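Local coordinates for thermospermine synthase (Medicago truncatula, PDB 6BQ6), which probably catalyses the transfer of an aminopropyl group from decarboxylated S-adenosylmethionine to spermidine, giving thermospermine and S-methyl-5'-thioadenosine, at residues B[59-64]-B[143-148]; B[106-111]-B[166-171]; B[118-123]-B[149-154]; B[198-203]-B[231-236]. All blocks are in the same frame, centred on the assembly; numbering follows the deposited sequence.

Contact 1: residues B[59-64]-B[143-148]; sequences IALLDT and SYLVVN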
loop_
_atom_site.group_PDB
_atom_site.type_symbol
_atom_site.label_atom_id
_atom_site.label_comp_id
_atom_site.label_asym_id
_atom_site.label_seq_id
_atom_site.Cartn_x
_atom_site.Cartn_y
_atom_site.Cartn_z
ATOM N N ILE B 59 4.727 -20.722 -2.246
ATOM C CA ILE B 59 3.379 -21.158 -2.519
ATOM C C ILE B 59 2.518 -20.635 -1.392
ATOM O O ILE B 59 2.890 -20.774 -0.255
ATOM C CB ILE B 59 3.302 -22.708 -2.528
ATOM C CG1 ILE B 59 4.337 -23.259 -3.521
ATOM C CG2 ILE B 59 1.884 -23.128 -2.862
ATOM C CD1 ILE B 59 4.761 -24.689 -3.317
ATOM N N ALA B 60 1.379 -20.018 -1.709
ATOM C CA ALA B 60 0.457 -19.482 -0.694
ATOM C C ALA B 60 -0.971 -19.677 -1.180
ATOM O O ALA B 60 -1.230 -19.586 -2.383
ATOM C CB ALA B 60 0.734 -18.001 -0.451
ATOM N N LEU B 61 -1.860 -20.080 -0.278
ATOM C CA LEU B 61 -3.285 -20.098 -0.532
ATOM C C LEU B 61 -3.986 -19.122 0.411
ATOM O O LEU B 61 -3.894 -19.253 1.651
ATOM C CB LEU B 61 -3.833 -21.495 -0.379
ATOM C CG LEU B 61 -5.277 -21.718 -0.818
ATOM C CD1 LEU B 61 -5.508 -21.644 -2.328
ATOM C CD2 LEU B 61 -5.780 -23.047 -0.260
ATOM N N LEU B 62 -4.629 -18.126 -0.193
ATOM C CA LEU B 62 -5.223 -17.022 0.553
ATOM C C LEU B 62 -6.702 -17.143 0.475
ATOM O O LEU B 62 -7.211 -17.515 -0.540
ATOM C CB LEU B 62 -4.808 -15.688 -0.064
ATOM C CG LEU B 62 -3.308 -15.539 -0.267
ATOM C CD1 LEU B 62 -2.999 -14.161 -0.854
ATOM C CD2 LEU B 62 -2.522 -15.731 1.017
ATOM N N ASP B 63 -7.411 -16.740 1.503
ATOM C CA ASP B 63 -8.830 -16.658 1.428
ATOM C C ASP B 63 -9.134 -15.152 1.296
ATOM O O ASP B 63 -8.948 -14.419 2.219
ATOM C CB ASP B 63 -9.486 -17.250 2.654
ATOM C CG ASP B 63 -10.993 -17.116 2.632
ATOM O OD1 ASP B 63 -11.554 -16.572 1.645
ATOM O OD2 ASP B 63 -11.628 -17.537 3.628
ATOM N N THR B 64 -9.511 -14.743 0.106
ATOM C CA THR B 64 -9.747 -13.325 -0.200
ATOM C C THR B 64 -11.211 -13.044 -0.238
ATOM O O THR B 64 -11.999 -13.889 -0.625
ATOM C CB THR B 64 -9.102 -12.915 -1.544
ATOM O OG1 THR B 64 -9.896 -13.363 -2.644
ATOM C CG2 THR B 64 -7.708 -13.511 -1.683
ATOM N N SER B 143 -4.047 -31.626 -2.596
ATOM C CA SER B 143 -4.600 -31.599 -1.235
ATOM C C SER B 143 -5.538 -30.436 -0.929
ATOM O O SER B 143 -6.550 -30.606 -0.202
ATOM C CB SER B 143 -3.464 -31.627 -0.206
ATOM O OG SER B 143 -3.184 -32.982 0.103
ATOM N N TYR B 144 -5.217 -29.258 -1.449
ATOM C CA TYR B 144 -5.929 -28.036 -1.067
ATOM C C TYR B 144 -6.915 -27.472 -2.036
ATOM O O TYR B 144 -7.759 -26.685 -1.619
ATOM C CB TYR B 144 -4.926 -26.967 -0.713
ATOM C CG TYR B 144 -4.180 -27.323 0.562
ATOM C CD1 TYR B 144 -4.837 -27.342 1.779
ATOM C CD2 TYR B 144 -2.828 -27.647 0.544
ATOM C CE1 TYR B 144 -4.140 -27.649 2.959
ATOM C CE2 TYR B 144 -2.149 -27.967 1.705
ATOM C CZ TYR B 144 -2.814 -27.973 2.899
ATOM O OH TYR B 144 -2.132 -28.245 4.061
ATOM N N LEU B 145 -6.852 -27.849 -3.312
ATOM C CA LEU B 145 -7.835 -27.361 -4.256
ATOM C C LEU B 145 -8.902 -28.416 -4.444
ATOM O O LEU B 145 -8.859 -29.223 -5.367
ATOM C CB LEU B 145 -7.207 -26.902 -5.576
ATOM C CG LEU B 145 -6.123 -25.829 -5.506
ATOM C CD1 LEU B 145 -5.744 -25.322 -6.902
ATOM C CD2 LEU B 145 -6.513 -24.665 -4.623
ATOM N N VAL B 146 -9.934 -28.363 -3.600
ATOM C CA VAL B 146 -10.877 -29.463 -3.578
ATOM C C VAL B 146 -11.727 -29.506 -4.860
ATOM O O VAL B 146 -12.132 -30.572 -5.281
ATOM C CB VAL B 146 -11.719 -29.510 -2.284
ATOM C CG1 VAL B 146 -12.606 -30.763 -2.298
ATOM C CG2 VAL B 146 -10.799 -29.565 -1.060
ATOM N N VAL B 147 -11.852 -28.384 -5.572
ATOM C CA VAL B 147 -12.507 -28.377 -6.873
ATOM C C VAL B 147 -11.912 -29.417 -7.849
ATOM O O VAL B 147 -12.637 -29.949 -8.692
ATOM C CB VAL B 147 -12.547 -26.943 -7.488
ATOM C CG1 VAL B 147 -11.140 -26.398 -7.822
ATOM C CG2 VAL B 147 -13.433 -26.903 -8.703
ATOM N N ASN B 148 -10.622 -29.732 -7.698
ATOM C CA ASN B 148 -9.915 -30.641 -8.579
ATOM C C ASN B 148 -9.703 -32.041 -8.040
ATOM O O ASN B 148 -9.007 -32.844 -8.666
ATOM C CB ASN B 148 -8.592 -29.982 -8.984
ATOM C CG ASN B 148 -8.827 -28.677 -9.718
ATOM O OD1 ASN B 148 -9.851 -28.526 -10.411
ATOM N ND2 ASN B 148 -7.903 -27.740 -9.595
#

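Contact 2: residues B[106-111]-B[166-171]; sequences FIMGGG and AELEGK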
loop_
_atom_site.group_PDB
_atom_site.type_symbol
_atom_site.label_atom_id
_atom_site.label_comp_id
_atom_site.label_asym_id
_atom_site.label_seq_id
_atom_site.Cartn_x
_atom_site.Cartn_y
_atom_site.Cartn_z
ATOM N N PHE B 106 -1.407 -33.807 -23.704
ATOM C CA PHE B 106 -0.247 -33.550 -22.858
ATOM C C PHE B 106 -0.304 -32.099 -22.377
ATOM O O PHE B 106 -0.487 -31.209 -23.194
ATOM C CB PHE B 106 1.015 -33.757 -23.695
ATOM C CG PHE B 106 2.290 -33.684 -22.925
ATOM C CD1 PHE B 106 2.941 -32.500 -22.776
ATOM C CD2 PHE B 106 2.900 -34.849 -22.459
ATOM C CE1 PHE B 106 4.129 -32.415 -22.069
ATOM C CE2 PHE B 106 4.122 -34.798 -21.779
ATOM C CZ PHE B 106 4.749 -33.588 -21.599
ATOM N N ILE B 107 -0.204 -31.913 -21.072
ATOM C CA ILE B 107 -0.149 -30.566 -20.490
ATOM C C ILE B 107 1.301 -30.220 -20.129
ATOM O O ILE B 107 1.909 -30.927 -19.313
ATOM C CB ILE B 107 -0.969 -30.419 -19.225
ATOM C CG1 ILE B 107 -2.426 -30.904 -19.410
ATOM C CG2 ILE B 107 -0.962 -28.936 -18.830
ATOM C CD1 ILE B 107 -3.145 -31.190 -18.102
ATOM N N MET B 108 1.871 -29.137 -20.702
ATOM C CA MET B 108 3.101 -28.579 -20.207
ATOM C C MET B 108 2.779 -27.656 -19.065
ATOM O O MET B 108 2.196 -26.583 -19.297
ATOM C CB MET B 108 3.838 -27.807 -21.317
ATOM C CG MET B 108 3.902 -28.557 -22.625
ATOM S SD MET B 108 5.085 -27.752 -23.719
ATOM C CE MET B 108 4.343 -26.159 -24.004
ATOM N N GLY B 109 3.109 -28.065 -17.847
ATOM C CA GLY B 109 2.816 -27.294 -16.630
ATOM C C GLY B 109 1.504 -27.736 -16.065
ATOM O O GLY B 109 1.271 -28.901 -15.848
ATOM N N GLY B 110 0.619 -26.790 -15.856
ATOM C CA GLY B 110 -0.630 -27.025 -15.153
ATOM C C GLY B 110 -0.368 -26.977 -13.653
ATOM O O GLY B 110 -0.177 -25.858 -13.049
ATOM N N GLY B 111 -0.333 -28.158 -13.055
ATOM C CA GLY B 111 0.026 -28.320 -11.658
ATOM C C GLY B 111 -1.122 -28.147 -10.709
ATOM O O GLY B 111 -1.245 -28.855 -9.765
ATOM N N ALA B 166 12.217 -32.097 -22.037
ATOM C CA ALA B 166 12.844 -33.398 -21.815
ATOM C C ALA B 166 11.863 -34.529 -21.928
ATOM O O ALA B 166 12.166 -35.561 -22.552
ATOM C CB ALA B 166 13.486 -33.424 -20.431
ATOM N N GLU B 167 10.685 -34.347 -21.320
ATOM C CA GLU B 167 9.652 -35.395 -21.365
ATOM C C GLU B 167 9.176 -35.708 -22.775
ATOM O O GLU B 167 9.164 -36.876 -23.182
ATOM C CB GLU B 167 8.462 -35.013 -20.501
ATOM C CG GLU B 167 7.447 -36.095 -20.303
ATOM C CD GLU B 167 7.970 -37.318 -19.558
ATOM O OE1 GLU B 167 8.994 -37.194 -18.857
ATOM O OE2 GLU B 167 7.291 -38.384 -19.628
ATOM N N LEU B 168 8.855 -34.666 -23.547
ATOM C CA LEU B 168 8.405 -34.858 -24.931
ATOM C C LEU B 168 9.494 -35.492 -25.815
ATOM O O LEU B 168 9.200 -36.393 -26.597
ATOM C CB LEU B 168 7.940 -33.550 -25.555
ATOM C CG LEU B 168 6.595 -33.017 -25.011
ATOM C CD1 LEU B 168 6.383 -31.559 -25.391
ATOM C CD2 LEU B 168 5.442 -33.862 -25.509
ATOM N N GLU B 169 10.716 -34.997 -25.681
ATOM C CA GLU B 169 11.831 -35.455 -26.523
ATOM C C GLU B 169 12.189 -36.883 -26.240
ATOM O O GLU B 169 12.615 -37.581 -27.152
ATOM C CB GLU B 169 13.077 -34.610 -26.302
ATOM C CG GLU B 169 12.928 -33.288 -26.972
ATOM C CD GLU B 169 14.216 -32.512 -27.129
ATOM O OE1 GLU B 169 15.096 -32.604 -26.238
ATOM O OE2 GLU B 169 14.280 -31.774 -28.155
ATOM N N GLY B 170 12.018 -37.307 -24.992
ATOM C CA GLY B 170 12.418 -38.642 -24.562
ATOM C C GLY B 170 11.484 -39.775 -24.873
ATOM O O GLY B 170 11.819 -40.928 -24.605
ATOM N N LYS B 171 10.300 -39.484 -25.401
ATOM C CA LYS B 171 9.336 -40.494 -25.781
ATOM C C LYS B 171 8.801 -40.217 -27.165
ATOM O O LYS B 171 8.703 -39.047 -27.590
ATOM C CB LYS B 171 8.165 -40.509 -24.794
ATOM C CG LYS B 171 8.514 -40.906 -23.369
ATOM C CD LYS B 171 7.239 -41.184 -22.580
ATOM C CE LYS B 171 7.497 -41.706 -21.179
ATOM N NZ LYS B 171 8.485 -40.883 -20.434
#

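Contact 3: residues B[118-123]-B[149-154]; sequences ELLRHK and KEAFHD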
loop_
_atom_site.group_PDB
_atom_site.type_symbol
_atom_site.label_atom_id
_atom_site.label_comp_id
_atom_site.label_asym_id
_atom_site.label_seq_id
_atom_site.Cartn_x
_atom_site.Cartn_y
_atom_site.Cartn_z
ATOM N N GLU B 118 -10.734 -29.524 -16.620
ATOM C CA GLU B 118 -11.504 -29.177 -17.806
ATOM C C GLU B 118 -11.334 -30.172 -18.967
ATOM O O GLU B 118 -12.263 -30.466 -19.678
ATOM C CB GLU B 118 -11.187 -27.751 -18.263
ATOM C CG GLU B 118 -11.611 -26.686 -17.270
ATOM C CD GLU B 118 -13.119 -26.722 -16.950
ATOM O OE1 GLU B 118 -13.960 -26.884 -17.838
ATOM O OE2 GLU B 118 -13.468 -26.569 -15.756
ATOM N N LEU B 119 -10.103 -30.631 -19.206
ATOM C CA LEU B 119 -9.846 -31.663 -20.201
ATOM C C LEU B 119 -10.648 -32.937 -19.955
ATOM O O LEU B 119 -11.200 -33.496 -20.885
ATOM C CB LEU B 119 -8.382 -32.042 -20.232
ATOM C CG LEU B 119 -7.458 -30.966 -20.843
ATOM C CD1 LEU B 119 -6.017 -31.084 -20.374
ATOM C CD2 LEU B 119 -7.551 -30.950 -22.346
ATOM N N LEU B 120 -10.729 -33.329 -18.701
ATOM C CA LEU B 120 -11.436 -34.581 -18.326
ATOM C C LEU B 120 -12.961 -34.494 -18.434
ATOM O O LEU B 120 -13.648 -35.496 -18.370
ATOM C CB LEU B 120 -11.020 -34.982 -16.909
ATOM C CG LEU B 120 -9.538 -35.442 -16.860
ATOM C CD1 LEU B 120 -9.072 -35.427 -15.419
ATOM C CD2 LEU B 120 -9.256 -36.828 -17.435
ATOM N N ARG B 121 -13.506 -33.295 -18.581
ATOM C CA ARG B 121 -14.907 -33.120 -18.944
ATOM C C ARG B 121 -15.238 -33.603 -20.337
ATOM O O ARG B 121 -16.396 -33.795 -20.632
ATOM C CB ARG B 121 -15.360 -31.666 -18.764
ATOM C CG ARG B 121 -15.295 -31.224 -17.305
ATOM C CD ARG B 121 -15.679 -29.751 -17.122
ATOM N NE ARG B 121 -17.013 -29.471 -17.640
ATOM C CZ ARG B 121 -17.420 -28.324 -18.193
ATOM N NH1 ARG B 121 -16.614 -27.301 -18.366
ATOM N NH2 ARG B 121 -18.648 -28.227 -18.627
ATOM N N HIS B 122 -14.243 -33.746 -21.216
ATOM C CA HIS B 122 -14.472 -34.227 -22.556
ATOM C C HIS B 122 -14.601 -35.720 -22.594
ATOM O O HIS B 122 -13.668 -36.430 -22.274
ATOM C CB HIS B 122 -13.340 -33.755 -23.450
ATOM C CG HIS B 122 -13.453 -32.313 -23.806
ATOM N ND1 HIS B 122 -13.827 -31.898 -25.062
ATOM C CD2 HIS B 122 -13.199 -31.188 -23.089
ATOM C CE1 HIS B 122 -13.833 -30.574 -25.105
ATOM N NE2 HIS B 122 -13.468 -30.123 -23.918
ATOM N N LYS B 123 -15.751 -36.212 -23.066
ATOM C CA LYS B 123 -15.929 -37.667 -23.134
ATOM C C LYS B 123 -15.042 -38.384 -24.128
ATOM O O LYS B 123 -14.841 -39.590 -23.975
ATOM C CB LYS B 123 -17.413 -38.010 -23.386
ATOM C CG LYS B 123 -18.229 -37.660 -22.185
ATOM C CD LYS B 123 -19.723 -37.797 -22.447
ATOM C CE LYS B 123 -20.256 -36.699 -23.351
ATOM N NZ LYS B 123 -21.768 -36.681 -23.340
ATOM N N LYS B 149 -10.358 -32.378 -6.937
ATOM C CA LYS B 149 -10.113 -33.712 -6.326
ATOM C C LYS B 149 -10.523 -34.872 -7.241
ATOM O O LYS B 149 -9.743 -35.822 -7.374
ATOM C CB LYS B 149 -10.778 -33.814 -4.944
ATOM C CG LYS B 149 -10.178 -34.917 -4.064
ATOM C CD LYS B 149 -11.046 -35.224 -2.860
ATOM C CE LYS B 149 -10.685 -36.541 -2.193
ATOM N NZ LYS B 149 -10.830 -36.490 -0.715
ATOM N N GLU B 150 -11.709 -34.764 -7.847
ATOM C CA GLU B 150 -12.174 -35.701 -8.868
ATOM C C GLU B 150 -11.125 -35.859 -9.974
ATOM O O GLU B 150 -10.637 -36.965 -10.224
ATOM C CB GLU B 150 -13.535 -35.242 -9.433
ATOM C CG GLU B 150 -14.006 -36.031 -10.644
ATOM C CD GLU B 150 -15.404 -35.680 -11.166
ATOM O OE1 GLU B 150 -15.803 -34.481 -11.260
ATOM O OE2 GLU B 150 -16.110 -36.643 -11.528
ATOM N N ALA B 151 -10.742 -34.730 -10.566
ATOM C CA ALA B 151 -9.754 -34.694 -11.649
ATOM C C ALA B 151 -8.482 -35.468 -11.274
ATOM O O ALA B 151 -8.031 -36.385 -12.012
ATOM C CB ALA B 151 -9.421 -33.265 -12.004
ATOM N N PHE B 152 -7.936 -35.145 -10.101
ATOM C CA PHE B 152 -6.681 -35.759 -9.651
ATOM C C PHE B 152 -6.803 -37.248 -9.438
ATOM O O PHE B 152 -5.810 -37.962 -9.536
ATOM C CB PHE B 152 -6.146 -35.115 -8.387
ATOM C CG PHE B 152 -5.322 -33.914 -8.632
ATOM C CD1 PHE B 152 -4.120 -34.029 -9.328
ATOM C CD2 PHE B 152 -5.710 -32.688 -8.157
ATOM C CE1 PHE B 152 -3.335 -32.922 -9.536
ATOM C CE2 PHE B 152 -4.923 -31.583 -8.378
ATOM C CZ PHE B 152 -3.759 -31.697 -9.083
ATOM N N HIS B 153 -8.008 -37.704 -9.119
ATOM C CA HIS B 153 -8.289 -39.157 -8.939
ATOM C C HIS B 153 -8.821 -39.932 -10.161
ATOM O O HIS B 153 -9.076 -41.155 -10.107
ATOM C CB HIS B 153 -9.207 -39.302 -7.734
ATOM C CG HIS B 153 -8.495 -38.993 -6.461
ATOM N ND1 HIS B 153 -8.394 -37.715 -5.954
ATOM C CD2 HIS B 153 -7.769 -39.787 -5.633
ATOM C CE1 HIS B 153 -7.644 -37.733 -4.867
ATOM N NE2 HIS B 153 -7.273 -38.982 -4.634
ATOM N N ASP B 154 -8.936 -39.229 -11.278
ATOM C CA ASP B 154 -9.391 -39.808 -12.520
ATOM C C ASP B 154 -8.315 -40.756 -13.063
ATOM O O ASP B 154 -7.169 -40.360 -13.253
ATOM C CB ASP B 154 -9.712 -38.689 -13.506
ATOM C CG ASP B 154 -10.557 -39.144 -14.696
ATOM O OD1 ASP B 154 -10.158 -40.054 -15.426
ATOM O OD2 ASP B 154 -11.595 -38.518 -14.992
#

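Contact 4: residues B[198-203]-B[231-236]; sequences DFYELT and SCIYNT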
loop_
_atom_site.group_PDB
_atom_site.type_symbol
_atom_site.label_atom_id
_atom_site.label_comp_id
_atom_site.label_asym_id
_atom_site.label_seq_id
_atom_site.Cartn_x
_atom_site.Cartn_y
_atom_site.Cartn_z
ATOM N N ASP B 198 12.317 -22.896 -32.276
ATOM C CA ASP B 198 12.949 -24.215 -32.404
ATOM C C ASP B 198 12.284 -25.279 -31.535
ATOM O O ASP B 198 12.151 -26.431 -31.976
ATOM C CB ASP B 198 14.422 -24.141 -32.078
ATOM C CG ASP B 198 15.269 -23.644 -33.257
ATOM O OD1 ASP B 198 14.740 -23.353 -34.356
ATOM O OD2 ASP B 198 16.506 -23.544 -33.068
ATOM N N PHE B 199 11.876 -24.918 -30.314
ATOM C CA PHE B 199 11.083 -25.844 -29.492
ATOM C C PHE B 199 9.821 -26.310 -30.229
ATOM O O PHE B 199 9.540 -27.513 -30.351
ATOM C CB PHE B 199 10.744 -25.234 -28.121
ATOM C CG PHE B 199 9.766 -26.063 -27.331
ATOM C CD1 PHE B 199 10.164 -27.280 -26.790
ATOM C CD2 PHE B 199 8.456 -25.715 -27.295
ATOM C CE1 PHE B 199 9.270 -28.083 -26.121
ATOM C CE2 PHE B 199 7.554 -26.490 -26.612
ATOM C CZ PHE B 199 7.958 -27.685 -26.040
ATOM N N TYR B 200 9.068 -25.357 -30.734
ATOM C CA TYR B 200 7.809 -25.678 -31.387
ATOM C C TYR B 200 8.030 -26.516 -32.614
ATOM O O TYR B 200 7.330 -27.497 -32.794
ATOM C CB TYR B 200 7.080 -24.419 -31.780
ATOM C CG TYR B 200 6.549 -23.567 -30.666
ATOM C CD1 TYR B 200 5.947 -24.125 -29.519
ATOM C CD2 TYR B 200 6.552 -22.182 -30.793
ATOM C CE1 TYR B 200 5.423 -23.311 -28.511
ATOM C CE2 TYR B 200 6.006 -21.380 -29.813
ATOM C CZ TYR B 200 5.437 -21.949 -28.665
ATOM O OH TYR B 200 4.893 -21.126 -27.690
ATOM N N GLU B 201 9.025 -26.139 -33.432
ATOM C CA GLU B 201 9.294 -26.836 -34.691
ATOM C C GLU B 201 9.887 -28.209 -34.512
ATOM O O GLU B 201 9.469 -29.125 -35.196
ATOM C CB GLU B 201 10.219 -26.008 -35.600
ATOM C CG GLU B 201 10.171 -26.443 -37.074
ATOM C CD GLU B 201 11.041 -25.571 -37.963
ATOM O OE1 GLU B 201 11.150 -25.898 -39.181
ATOM O OE2 GLU B 201 11.591 -24.557 -37.445
ATOM N N LEU B 202 10.869 -28.330 -33.641
ATOM C CA LEU B 202 11.731 -29.507 -33.573
ATOM C C LEU B 202 11.380 -30.422 -32.443
ATOM O O LEU B 202 11.780 -31.571 -32.479
ATOM C CB LEU B 202 13.201 -29.093 -33.452
ATOM C CG LEU B 202 13.702 -28.237 -34.622
ATOM C CD1 LEU B 202 15.185 -27.927 -34.477
ATOM C CD2 LEU B 202 13.419 -28.880 -35.985
ATOM N N THR B 203 10.612 -29.968 -31.446
ATOM C CA THR B 203 10.271 -30.809 -30.282
ATOM C C THR B 203 8.785 -31.047 -30.205
ATOM O O THR B 203 8.336 -32.176 -30.084
ATOM C CB THR B 203 10.836 -30.240 -28.937
ATOM O OG1 THR B 203 12.286 -30.143 -28.973
ATOM C CG2 THR B 203 10.389 -31.060 -27.746
ATOM N N SER B 231 1.722 -10.736 -28.271
ATOM C CA SER B 231 2.061 -10.599 -29.677
ATOM C C SER B 231 3.280 -11.409 -30.110
ATOM O O SER B 231 3.292 -11.931 -31.218
ATOM C CB SER B 231 2.319 -9.154 -30.065
ATOM O OG SER B 231 3.269 -8.575 -29.211
ATOM N N CYS B 232 4.284 -11.489 -29.239
ATOM C CA CYS B 232 5.466 -12.313 -29.488
ATOM C C CYS B 232 5.187 -13.806 -29.619
ATOM O O CYS B 232 5.720 -14.481 -30.475
ATOM C CB CYS B 232 6.448 -12.107 -28.359
ATOM S SG CYS B 232 6.921 -10.382 -28.104
ATOM N N ILE B 233 4.351 -14.297 -28.721
ATOM C CA ILE B 233 3.920 -15.692 -28.772
ATOM C C ILE B 233 3.141 -15.966 -30.067
ATOM O O ILE B 233 3.389 -16.922 -30.774
ATOM C CB ILE B 233 3.077 -16.042 -27.541
ATOM C CG1 ILE B 233 3.965 -16.078 -26.276
ATOM C CG2 ILE B 233 2.423 -17.410 -27.739
ATOM C CD1 ILE B 233 3.236 -16.275 -24.988
ATOM N N TYR B 234 2.192 -15.095 -30.398
ATOM C CA TYR B 234 1.504 -15.202 -31.645
ATOM C C TYR B 234 2.479 -15.263 -32.837
ATOM O O TYR B 234 2.402 -16.121 -33.671
ATOM C CB TYR B 234 0.501 -14.041 -31.815
ATOM C CG TYR B 234 -0.075 -13.971 -33.185
ATOM C CD1 TYR B 234 -1.038 -14.857 -33.606
ATOM C CD2 TYR B 234 0.388 -13.016 -34.114
ATOM C CE1 TYR B 234 -1.537 -14.815 -34.910
ATOM C CE2 TYR B 234 -0.104 -12.961 -35.389
ATOM C CZ TYR B 234 -1.078 -13.837 -35.802
ATOM O OH TYR B 234 -1.563 -13.799 -37.096
ATOM N N ASN B 235 3.386 -14.314 -32.901
ATOM C CA ASN B 235 4.303 -14.281 -34.033
ATOM C C ASN B 235 5.234 -15.477 -34.100
ATOM O O ASN B 235 5.545 -15.958 -35.195
ATOM C CB ASN B 235 5.108 -12.983 -34.066
ATOM C CG ASN B 235 5.823 -12.789 -35.410
ATOM O OD1 ASN B 235 5.190 -12.893 -36.468
ATOM N ND2 ASN B 235 7.155 -12.562 -35.376
ATOM N N THR B 236 5.691 -15.940 -32.945
ATOM C CA THR B 236 6.560 -17.112 -32.901
ATOM C C THR B 236 5.802 -18.300 -33.461
ATOM O O THR B 236 6.292 -19.026 -34.347
ATOM C CB THR B 236 7.111 -17.349 -31.495
ATOM O OG1 THR B 236 7.812 -16.171 -31.046
ATOM C CG2 THR B 236 8.055 -18.528 -31.474
#

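Contact 1: residues B[59-64]-B[143-148]
Leu145 O accepts the backbone N-H of Asn148, with N to O at 3.0 Å. This bond closes a short turn through the 3-10 residues Val146 and Val147. Leu145 is the first residue to leave helical geometry after helix 135-144, and its side chain provides one of the two touching points. Across from it stands Leu61, the one residue of 59-64 that touches the other segment. A chi1 of -171° swings its CG out beside the carbonyl carbon, and the fork at CG sends one methyl to each partner. Leu61 CD1 meets Leu145 CD2 at 3.9 Å. Leu61 CD2 meets Tyr144 CB at 4.0 Å. No hydrogen bond crosses the gap, so the contact is purely apolar. Leu61 belongs to strand 58-64 of the four-stranded antiparallel sheet in the N-terminal tetramerisation domain. Tyr144 and Leu145 belong to the Rossmann-like catalytic domain, so Leu61 joins the two parts of the chain. Tyr144 offers only its CB. Its ring leads away from the strand and meets the ring of Phe140, one helical turn earlier. Phe140 also touches Leu61 and Ile59, extending the apolar contact between strand 58-64 and helix 135-144. The amide of Asn148 bonds Arg117, Ser114 and Glu112 O.

Contact 2: residues B[106-111]-B[166-171]
Leu168 sets one methyl squarely on the ring of Phe106. Leu168 CD2 lies 3.8 Å from the centroid of the Phe106 ring and only 4° off the ring normal, a clear CH-pi contact. Leu168 CG adds to it, 3.9 Å from Phe106 CE1. The rim of the same ring is met by Glu167, whose CG lies in the ring plane, 3.9 Å from Phe106 CE2. Phe106 is thus packed over a face and at an edge by two successive residues of helix 164-169. Its chi1 of -173° directs the ring out from strand 104-107 towards the helix. That strand is an interior one of the Rossmann-like sheet, between 127-132 and 175-181. It runs on into the glycine-rich turn 109-111, where Gly110 touches the bound thermospermine. Across this pair Met108 is looser, with Met108 SD 4.4 Å from Leu168 CD1, but it is buried against Phe199 and Ile178. The outer side is polar. Beyond CG the Glu167 chain bends, and its carboxylate reaches exposed Lys171 in a salt bridge, Lys171 NZ to Glu167 OE2 2.9 Å. The ammonium comes from above the carboxylate plane, 46° out of it. The other oxygen, Glu167 OE1, is hydrogen-bonded to Asn162 ND2.

Contact 3: residues B[118-123]-B[149-154]
Leu120 and Asp154 reach each other through different first torsions. In Leu120, CG lies opposite the carbonyl carbon (chi1 -69°). In Asp154 it lies opposite the backbone N instead (chi1 -164°). The two side chains come from opposite directions, and the leucine methyls lie against the aspartate. Leu120 CD1 is 3.8 Å from Asp154 CB. Leu120 CD2 is 3.8 Å from Asp154 OD2. The same leucine also leans on Ala151 of the short helix 149-153: Leu120 CD1 is 3.7 Å from Ala151 O and 4.1 Å from Ala151 CB. Ala151 O is already bonded to the backbone N of Asp154, so the methyl packs beside a carbonyl that has a partner. Away from the interface each segment has its own internal side-chain bond. Arg121 NH1 meets Glu118 OE1 at 2.7 Å, on its syn lone pair and in the guanidinium plane. His153 ND1 reaches Lys149 O at 2.7 Å, from the face opposite to that used by His153 N. The contact joins the C-terminal part of helix 114-120, which follows the glycine-rich turn of the Rossmann-like domain, to helix 149-153. No hydrogen bond crosses it. Arg156 NH2 links the two sides instead, bonding Leu120 O and forming a salt bridge to Asp154 OD2. This arginine probably helps keep the Asp154 carboxylate ionised although it lies against leucine methyls.

Contact 4: residues B[198-203]-B[231-236]
Tyr200 reaches from helix 197-204 to helix 230-238. Its CB and CG make no close contact with 231-236. From CB the chain turns so that CG stands anti to the carbonyl carbon and beside the backbone N (chi1 -68°), and the ring extends towards Thr236. One side of its rim does the touching: Tyr200 CD2 lies 4.0 Å from Thr236 CG2, and CE2 of the same ring lies 3.9 Å from that methyl. The methyl sits near the ring plane, so this is an edge contact, and the two side chains cross at about a right angle. At the tip, Tyr200 OH comes no nearer than 4.5 Å to Ile233 CG2, a loose approach one helical turn before Thr236. With OG1 beside the backbone N and bonded to Cys232 O, the Thr236 methyl is left anti to the N, facing the tyrosine. Thr236 OG1 donates to Cys232 O at 2.7 Å, with a C=O...OG1 angle of 145°. The backbone N of Thr236 reaches the same carbonyl oxygen from the opposite face, so two donors share it. OG1 is also hydrogen-bonded to the backbone N of Tyr316. Helix 197-204 forms the beta-alpha-beta crossover between the parallel neighbours 175-181 and 212-220. Helix 230-238 follows strand 212-220 and leads into strand 243-251. The Tyr200 ring also meets the ring of Phe214 on strand 212-220, so the contact lies against that strand.

How the contacts relate
Contacts 2, 3 and 4 lie in the Rossmann-like domain, while contact 1 ties that domain to the N-terminal sheet. Contact 2 joins its neighbours. Ile107 CD1 packs on Leu119 CD1 of 118-123 at 3.7 Å. On the side of contact 4, Met108 SD is 3.7 Å from Phe199 CZ, and Glu169 OE2 probably bonds Thr203 OG1 (2.7 Å). Contacts 3 and 4 lie on opposite sides of the chain's centre, with centres 29 Å apart. Contact 1 runs directly into contact 3 at residues 148-149. Contact 2 holds Gly110, which touches thermospermine. The side chains of Leu145 and Ile233 each stay about 10 Å from that ligand. The side chain of Met108 is about 6 Å from that of Asp181, the predicted proton acceptor.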